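Local coordinates for luciferase-like enzymeAMP-CoA-ligase (Zophobas atratus, PDB 4W8O), which probably activates carboxylic acid substrates with ATP as an AMP-CoA ligase of the ANL superfamily, and resembles beetle luciferases although its source is a nonluminescent mealworm, at residues Glu22-Cys27 / Pro86-Ser91; Asp41-Glu46 / Glu260-Thr265. All blocks are in the same frame, centred on the assembly; numbering follows the deposited sequence.

How the contacts relate
From the N terminus the chain enters helix 20-30, then runs through strands 35-39 and 44-47, helix 48-64 and strand 72-76 to helix 85-92. There contact 1 closes a loop of 58 residues by setting helix 85-92 against helix 20-30. The hairpin of contact 2 lies within that loop. Its partner comes much later, at the end of helix 252-262, after 213 more residues, so the two loops cross. Contact 1 sets helix 20-30 against helix 85-92, which packs on strand 72-76 of the eight-stranded sheet. Contact 2 ties the edge of the nine-stranded sheet to a helix leading into its strand 266-268. The contact centres are about 23 Å apart.

Contact 1 of 2, residues Glu22-Cys27 / Pro86-Ser91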
# COMPACT_ATOMS: atom_id res chain seq x y z
N GLU A 22 9.59 -13.54 -5.73
CA GLU A 22 9.12 -14.93 -5.82
C GLU A 22 7.62 -15.02 -5.54
O GLU A 22 6.89 -15.77 -6.21
CB GLU A 22 9.89 -15.82 -4.83
CG GLU A 22 11.34 -16.06 -5.23
CD GLU A 22 12.17 -16.74 -4.14
OE1 GLU A 22 12.01 -16.41 -2.94
OE2 GLU A 22 12.99 -17.63 -4.47
N PHE A 23 7.16 -14.25 -4.56
CA PHE A 23 5.73 -14.15 -4.28
C PHE A 23 4.95 -13.74 -5.52
O PHE A 23 4.07 -14.46 -5.97
CB PHE A 23 5.49 -13.14 -3.15
CG PHE A 23 4.04 -12.80 -2.94
CD1 PHE A 23 3.20 -13.68 -2.27
CD2 PHE A 23 3.52 -11.60 -3.40
CE1 PHE A 23 1.87 -13.37 -2.07
CE2 PHE A 23 2.19 -11.28 -3.19
CZ PHE A 23 1.36 -12.18 -2.53
N LEU A 24 5.30 -12.59 -6.09
CA LEU A 24 4.56 -12.06 -7.24
C LEU A 24 4.57 -13.03 -8.42
O LEU A 24 3.55 -13.22 -9.09
CB LEU A 24 5.15 -10.72 -7.66
CG LEU A 24 5.02 -9.57 -6.66
CD1 LEU A 24 5.92 -8.41 -7.07
CD2 LEU A 24 3.58 -9.09 -6.53
N PHE A 25 5.73 -13.64 -8.66
CA PHE A 25 5.94 -14.62 -9.74
C PHE A 25 5.03 -15.84 -9.55
O PHE A 25 4.30 -16.22 -10.47
CB PHE A 25 7.41 -15.06 -9.75
CG PHE A 25 7.84 -15.77 -11.00
CD1 PHE A 25 8.35 -15.05 -12.08
CD2 PHE A 25 7.78 -17.15 -11.10
CE1 PHE A 25 8.76 -15.69 -13.24
CE2 PHE A 25 8.21 -17.80 -12.24
CZ PHE A 25 8.70 -17.07 -13.32
N GLU A 26 5.07 -16.41 -8.35
CA GLU A 26 4.23 -17.56 -8.00
C GLU A 26 2.74 -17.24 -8.16
O GLU A 26 1.98 -18.07 -8.67
CB GLU A 26 4.52 -18.02 -6.57
CG GLU A 26 3.64 -19.15 -6.06
CD GLU A 26 3.76 -19.38 -4.56
OE1 GLU A 26 4.76 -18.92 -3.95
OE2 GLU A 26 2.85 -20.02 -3.99
N CYS A 27 2.33 -16.05 -7.70
CA CYS A 27 0.94 -15.63 -7.84
C CYS A 27 0.54 -15.57 -9.31
O CYS A 27 -0.53 -16.05 -9.68
CB CYS A 27 0.72 -14.26 -7.18
SG CYS A 27 0.72 -14.33 -5.37
N PRO A 86 7.58 -2.73 -14.33
CA PRO A 86 9.01 -2.71 -13.99
C PRO A 86 9.30 -2.80 -12.48
O PRO A 86 10.42 -3.15 -12.10
CB PRO A 86 9.49 -1.38 -14.58
CG PRO A 86 8.28 -0.53 -14.75
CD PRO A 86 7.08 -1.43 -14.81
N LEU A 87 8.31 -2.48 -11.65
CA LEU A 87 8.41 -2.70 -10.21
C LEU A 87 8.43 -4.20 -9.90
O LEU A 87 9.29 -4.68 -9.14
CB LEU A 87 7.25 -2.01 -9.49
CG LEU A 87 7.29 -2.06 -7.96
CD1 LEU A 87 6.80 -0.74 -7.37
CD2 LEU A 87 6.49 -3.22 -7.40
N ILE A 88 7.48 -4.92 -10.50
CA ILE A 88 7.40 -6.38 -10.38
C ILE A 88 8.68 -7.01 -10.90
O ILE A 88 9.24 -7.91 -10.27
CB ILE A 88 6.19 -6.93 -11.19
CG1 ILE A 88 4.87 -6.52 -10.53
CG2 ILE A 88 6.26 -8.44 -11.33
CD1 ILE A 88 3.69 -6.50 -11.48
N ALA A 89 9.13 -6.54 -12.06
CA ALA A 89 10.35 -7.02 -12.70
C ALA A 89 11.57 -6.82 -11.79
O ALA A 89 12.38 -7.74 -11.59
CB ALA A 89 10.56 -6.30 -14.03
N SER A 90 11.69 -5.62 -11.24
CA SER A 90 12.78 -5.29 -10.32
C SER A 90 12.75 -6.18 -9.08
O SER A 90 13.80 -6.63 -8.60
CB SER A 90 12.70 -3.82 -9.91
OG SER A 90 12.96 -2.97 -11.01
N SER A 91 11.55 -6.43 -8.57
CA SER A 91 11.37 -7.34 -7.44
C SER A 91 11.80 -8.77 -7.76
O SER A 91 12.31 -9.45 -6.88
CB SER A 91 9.92 -7.32 -6.96
OG SER A 91 9.62 -6.05 -6.40
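Leu24 of helix 20-30 reaches across to Ile88 and Ser91 of helix 85-92. Its CD1 methyl does the touching. The nearest atom of Ile88 is CG1, 4.1 Å from Leu24 CD1. The CB of Ser91 is also 4.1 Å from Leu24 CD1. One branch of the leucine thus meets two residues a little under one helical turn apart. Leu24 CG lies beside its backbone N, opposite the carbonyl carbon (chi1 -65°), and the side chain extends from there toward the second helix. Leu24 and Ile88 meet at a slant, not side by side. Ile88 offers its CG1 branch, while the serine meets the methyl with carbon.

The two helices pack fairly closely here, with Leu24 CA 7.1 Å from Ile88 CA. Next to the contact, Ser90 OG donates to Pro86 O at 2.8 Å. The same carbonyl accepts Ser90 N, so this serine hydroxyl is bonded back onto its own helix.

Other helices complete the packing. Phe238 of helix 228-239 also touches Leu24, and Ser55 of helix 48-64 touches Ile88. All three residues that meet here are buried. No hydrogen bond or salt bridge links the two segments, which implies that van der Waals packing of carbon on carbon joins them directly.

Contact 2 of 2, residues Asp41-Glu46 / Glu260-Thr265; sequences DLDKSE and EKYKLT
Asp43 meets Tyr262 and Lys261 where the turn of a beta hairpin faces the end of a helix. The hairpin joins strands 35-39 and 44-47, and its turn carries a G1 beta bulge, with Asp43 and Lys44 both opposite Asp39. Asp43 is at the bulge position and has a positive phi. The other partner is the last turn of helix 252-262, just before Lys263 leaves the helical conformation.

Tyr262 OH donates a hydrogen bond to Asp43 OD1 at 2.7 Å. The hydroxyl comes from above the carboxylate plane, 40° out of it. The carboxylate and ring planes are turned 55° from each other. Asp43 OD1 also lies at the edge of the ring, near its plane, and is 3.3 Å from Tyr262 CE1. The aspartate extends toward the helix because its CG is opposite the backbone N (chi1 -169°).

Lys261 uses the other carboxylate oxygen. Its chain is extended as far as CE and bends at the last torsion. The side chain crosses that of Asp43 at about a right angle. The salt bridge from Lys261 NZ to Asp43 OD2 is long, at 3.9 Å, and the bond to the tyrosine is much the shorter link. Lys261 also lies along its neighbour: its CG sits over the centre of one face of the Tyr262 ring.

Around the contact, Ile38 of strand 35-39 touches Tyr262, and Asp41 OD2 accepts a hydrogen bond from Arg248 N. Asp43 and Lys261 are exposed, so solvent probably weakens their charge attraction. The nearest lysine atom to Asp43 OD2 is a carbon, Lys261 CE, at 3.5 Å.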
# COMPACT_ATOMS: atom_id res chain seq x y z
N ASP A 41 -10.33 4.02 -16.37
CA ASP A 41 -10.50 5.17 -17.24
C ASP A 41 -10.54 4.78 -18.71
O ASP A 41 -11.38 5.26 -19.46
CB ASP A 41 -9.37 6.18 -17.02
CG ASP A 41 -9.45 6.86 -15.67
OD1 ASP A 41 -10.56 7.21 -15.24
OD2 ASP A 41 -8.39 7.07 -15.05
N LEU A 42 -9.62 3.91 -19.11
CA LEU A 42 -9.49 3.49 -20.51
C LEU A 42 -10.28 2.23 -20.85
O LEU A 42 -10.42 1.90 -22.03
CB LEU A 42 -8.02 3.25 -20.86
CG LEU A 42 -7.09 4.45 -20.73
CD1 LEU A 42 -5.67 4.04 -21.08
CD2 LEU A 42 -7.56 5.61 -21.60
N ASP A 43 -10.79 1.54 -19.84
CA ASP A 43 -11.48 0.26 -20.02
C ASP A 43 -10.59 -0.74 -20.76
O ASP A 43 -11.02 -1.38 -21.72
CB ASP A 43 -12.83 0.46 -20.75
CG ASP A 43 -13.71 -0.79 -20.74
OD1 ASP A 43 -13.63 -1.58 -19.79
OD2 ASP A 43 -14.49 -0.96 -21.70
N LYS A 44 -9.35 -0.85 -20.31
CA LYS A 44 -8.42 -1.88 -20.77
C LYS A 44 -8.05 -2.75 -19.57
O LYS A 44 -8.05 -2.29 -18.44
CB LYS A 44 -7.16 -1.26 -21.37
CG LYS A 44 -7.39 -0.25 -22.48
CD LYS A 44 -8.02 -0.89 -23.70
CE LYS A 44 -8.33 0.15 -24.76
NZ LYS A 44 -9.37 -0.34 -25.70
N SER A 45 -7.74 -4.01 -19.83
CA SER A 45 -7.41 -4.95 -18.77
C SER A 45 -6.23 -5.81 -19.18
O SER A 45 -5.81 -5.80 -20.34
CB SER A 45 -8.62 -5.84 -18.45
OG SER A 45 -8.83 -6.79 -19.47
N GLU A 46 -5.68 -6.55 -18.23
CA GLU A 46 -4.56 -7.45 -18.50
C GLU A 46 -4.59 -8.63 -17.54
O GLU A 46 -4.89 -8.48 -16.35
CB GLU A 46 -3.23 -6.70 -18.38
CG GLU A 46 -2.03 -7.50 -18.87
CD GLU A 46 -0.70 -6.76 -18.78
OE1 GLU A 46 -0.66 -5.64 -18.23
OE2 GLU A 46 0.31 -7.31 -19.25
N GLU A 260 -20.79 -0.58 -11.23
CA GLU A 260 -21.71 -1.27 -12.11
C GLU A 260 -20.98 -2.00 -13.25
O GLU A 260 -21.23 -3.18 -13.48
CB GLU A 260 -22.69 -0.27 -12.72
CG GLU A 260 -23.79 -0.90 -13.53
CD GLU A 260 -24.83 0.12 -13.92
OE1 GLU A 260 -25.92 0.09 -13.33
OE2 GLU A 260 -24.55 0.96 -14.79
N LYS A 261 -20.10 -1.27 -13.94
CA LYS A 261 -19.46 -1.78 -15.16
C LYS A 261 -18.55 -2.98 -14.93
O LYS A 261 -18.54 -3.91 -15.73
CB LYS A 261 -18.67 -0.68 -15.87
CG LYS A 261 -18.08 -1.11 -17.21
CD LYS A 261 -17.47 0.06 -17.97
CE LYS A 261 -17.01 -0.37 -19.35
NZ LYS A 261 -18.14 -0.75 -20.26
N TYR A 262 -17.77 -2.96 -13.85
CA TYR A 262 -16.82 -4.04 -13.57
C TYR A 262 -17.30 -4.97 -12.46
O TYR A 262 -16.60 -5.93 -12.13
CB TYR A 262 -15.44 -3.45 -13.24
CG TYR A 262 -14.90 -2.58 -14.35
CD1 TYR A 262 -14.56 -3.12 -15.58
CD2 TYR A 262 -14.77 -1.20 -14.18
CE1 TYR A 262 -14.08 -2.33 -16.61
CE2 TYR A 262 -14.29 -0.40 -15.21
CZ TYR A 262 -13.95 -0.97 -16.42
OH TYR A 262 -13.48 -0.19 -17.45
N LYS A 263 -18.48 -4.70 -11.92
CA LYS A 263 -19.04 -5.50 -10.82
C LYS A 263 -18.07 -5.53 -9.65
O LYS A 263 -17.73 -6.59 -9.14
CB LYS A 263 -19.37 -6.91 -11.29
CG LYS A 263 -20.25 -6.95 -12.53
CD LYS A 263 -20.65 -8.37 -12.87
CE LYS A 263 -21.15 -8.48 -14.31
NZ LYS A 263 -22.39 -7.69 -14.53
N LEU A 264 -17.65 -4.35 -9.22
CA LEU A 264 -16.69 -4.23 -8.13
C LEU A 264 -17.29 -4.73 -6.83
O LEU A 264 -18.48 -4.53 -6.57
CB LEU A 264 -16.25 -2.77 -7.94
CG LEU A 264 -15.59 -2.07 -9.13
CD1 LEU A 264 -15.31 -0.61 -8.77
CD2 LEU A 264 -14.31 -2.79 -9.55
N THR A 265 -16.46 -5.37 -6.02
CA THR A 265 -16.83 -5.83 -4.70
C THR A 265 -16.32 -4.89 -3.63
O THR A 265 -16.82 -4.92 -2.51
CB THR A 265 -16.22 -7.21 -4.41
OG1 THR A 265 -14.78 -7.12 -4.43
CG2 THR A 265 -16.68 -8.23 -5.43